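Local coordinates for protein metalloregulator ScaR (PDB 3HRS) that probably binds DNA as a homodimeric, manganese-responsive transcriptional regulator of the DtxR/MntR family, at residues T142-K147 and L201-A206. Numbering follows the deposited sequence.
Sequences TLEEAK and LAQPIA
In the C-terminal FeoA domain, an SH3-like module, the start of the type I turn from Leu143 to Ala146, at Leu143 and Glu144, packs against the short helix 203-206, which links strand 197-201 to strand 209-212. The backbones come nearest at Leu143 and Ala206, whose CA atoms lie 5.0 Å apart. The carbonyl of Ala206, at the C-terminal end of that helix, points into the start of the turn. Ala206 O accepts a hydrogen bond from Glu144 N at 3.3 Å; the N-H meets the oxygen well above the carbonyl plane, at a C=O...N angle of 113°. Thr142 OG1 lies 3.1 Å from Ala206 O and is hydrogen-bonded to Ile209 O in the next strand.

Next to this polar join, Leu143 supplies the apolar part. With CG anti to the backbone N (chi1 -176°), the side chain extends toward the end of strand 197-201. Leu143 CD2 is the methyl that does the touching there, 3.5 Å from Leu201 CD1 and 3.7 Å from Ala206 CB, and the two leucines cross at about a right angle. Leu192 of the adjacent strand 189-194 touches both leucines, so Leu143 packs on the sheet.

Glu144 and Gln203 join side chain to side chain. Gln203 bends at chi2 (-82°), which brings its amide over to the extended glutamate, and Gln203 NE2 donates to Glu144 OE2 at 3.0 Å in a nearly straight bond. The acceptor lies in the amide plane, whereas the donor approaches from above the carboxylate plane. Tyr190 touches both Glu144 and Ala206. Such packing of the segment leading into the first strand against the short helix before the last strand is consistent with the small SH3-like barrel of FeoA domains.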
loop_
_atom_site.group_PDB
_atom_site.type_symbol
_atom_site.label_atom_id
_atom_site.label_comp_id
_atom_site.label_asym_id
_atom_site.label_seq_id
_atom_site.Cartn_x
_atom_site.Cartn_y
_atom_site.Cartn_z
ATOM N N THR A 142 -0.916 -31.441 -10.672
ATOM C CA THR A 142 -0.058 -30.797 -11.668
ATOM C C THR A 142 -0.152 -31.502 -13.025
ATOM O O THR A 142 -0.555 -32.658 -13.100
ATOM C CB THR A 142 1.419 -30.706 -11.177
ATOM O OG1 THR A 142 2.186 -29.908 -12.083
ATOM C CG2 THR A 142 2.052 -32.066 -11.099
ATOM N N LEU A 143 0.203 -30.806 -14.099
ATOM C CA LEU A 143 0.080 -31.395 -15.422
ATOM C C LEU A 143 0.952 -32.644 -15.514
ATOM O O LEU A 143 0.505 -33.693 -15.988
ATOM C CB LEU A 143 0.463 -30.402 -16.522
ATOM C CG LEU A 143 0.276 -30.896 -17.970
ATOM C CD1 LEU A 143 -1.180 -31.271 -18.230
ATOM C CD2 LEU A 143 0.781 -29.901 -19.035
ATOM N N GLU A 144 2.193 -32.539 -15.056
ATOM C CA GLU A 144 3.105 -33.665 -15.183
ATOM C C GLU A 144 2.595 -34.914 -14.457
ATOM O O GLU A 144 2.762 -36.034 -14.954
ATOM C CB GLU A 144 4.521 -33.309 -14.722
ATOM C CG GLU A 144 4.831 -33.667 -13.283
ATOM C CD GLU A 144 6.323 -33.714 -13.023
ATOM O OE1 GLU A 144 6.781 -33.104 -12.030
ATOM O OE2 GLU A 144 7.039 -34.347 -13.826
ATOM N N GLU A 145 1.971 -34.731 -13.297
ATOM C CA GLU A 145 1.428 -35.879 -12.585
ATOM C C GLU A 145 -0.052 -36.094 -12.910
ATOM O O GLU A 145 -0.839 -36.500 -12.057
ATOM C CB GLU A 145 1.699 -35.794 -11.073
ATOM C CG GLU A 145 0.878 -34.773 -10.303
ATOM C CD GLU A 145 1.555 -34.330 -9.005
ATOM O OE1 GLU A 145 1.171 -33.271 -8.456
ATOM O OE2 GLU A 145 2.477 -35.037 -8.540
ATOM N N ALA A 146 -0.414 -35.836 -14.163
ATOM C CA ALA A 146 -1.777 -36.057 -14.629
ATOM C C ALA A 146 -1.873 -37.380 -15.380
ATOM O O ALA A 146 -1.243 -37.556 -16.430
ATOM C CB ALA A 146 -2.231 -34.906 -15.512
ATOM N N LYS A 147 -2.663 -38.307 -14.841
ATOM C CA LYS A 147 -2.775 -39.664 -15.400
ATOM C C LYS A 147 -3.550 -39.706 -16.723
ATOM O O LYS A 147 -2.957 -39.808 -17.798
ATOM C CB LYS A 147 -3.415 -40.620 -14.379
ATOM C CG LYS A 147 -2.433 -41.387 -13.480
ATOM C CD LYS A 147 -3.170 -42.123 -12.354
ATOM C CE LYS A 147 -2.764 -43.609 -12.249
ATOM N NZ LYS A 147 -1.461 -43.862 -11.563
ATOM N N LEU A 201 4.776 -28.564 -24.181
ATOM C CA LEU A 201 5.466 -28.068 -22.990
ATOM C C LEU A 201 6.524 -29.052 -22.521
ATOM O O LEU A 201 6.356 -30.269 -22.612
ATOM C CB LEU A 201 4.506 -27.820 -21.825
ATOM C CG LEU A 201 3.087 -27.272 -21.961
ATOM C CD1 LEU A 201 2.452 -27.266 -20.569
ATOM C CD2 LEU A 201 3.059 -25.881 -22.594
ATOM N N ALA A 202 7.613 -28.509 -21.998
ATOM C CA ALA A 202 8.639 -29.321 -21.377
ATOM C C ALA A 202 8.227 -29.703 -19.959
ATOM O O ALA A 202 7.261 -29.172 -19.412
ATOM C CB ALA A 202 9.959 -28.570 -21.361
ATOM N N GLN A 203 8.971 -30.623 -19.363
ATOM C CA GLN A 203 8.709 -31.048 -17.995
ATOM C C GLN A 203 8.693 -29.887 -16.984
ATOM O O GLN A 203 7.767 -29.772 -16.190
ATOM C CB GLN A 203 9.718 -32.122 -17.574
ATOM C CG GLN A 203 9.400 -32.813 -16.254
ATOM C CD GLN A 203 9.858 -32.021 -15.038
ATOM O OE1 GLN A 203 10.688 -31.115 -15.142
ATOM N NE2 GLN A 203 9.321 -32.369 -13.873
ATOM N N PRO A 204 9.719 -29.025 -17.005
ATOM C CA PRO A 204 9.789 -27.951 -16.003
ATOM C C PRO A 204 8.569 -27.019 -16.011
ATOM O O PRO A 204 8.244 -26.449 -14.969
ATOM C CB PRO A 204 11.059 -27.184 -16.407
ATOM C CG PRO A 204 11.289 -27.569 -17.844
ATOM C CD PRO A 204 10.901 -29.009 -17.878
ATOM N N ILE A 205 7.909 -26.877 -17.160
ATOM C CA ILE A 205 6.698 -26.070 -17.252
ATOM C C ILE A 205 5.450 -26.869 -16.872
ATOM O O ILE A 205 4.589 -26.375 -16.153
ATOM C CB ILE A 205 6.503 -25.484 -18.667
ATOM C CG1 ILE A 205 7.551 -24.412 -18.971
ATOM C CG2 ILE A 205 5.119 -24.910 -18.821
ATOM C CD1 ILE A 205 8.842 -24.959 -19.576
ATOM N N ALA A 206 5.343 -28.102 -17.357
ATOM C CA ALA A 206 4.174 -28.925 -17.044
ATOM C C ALA A 206 4.052 -29.102 -15.539
ATOM O O ALA A 206 2.972 -29.350 -15.003
ATOM C CB ALA A 206 4.273 -30.274 -17.729
#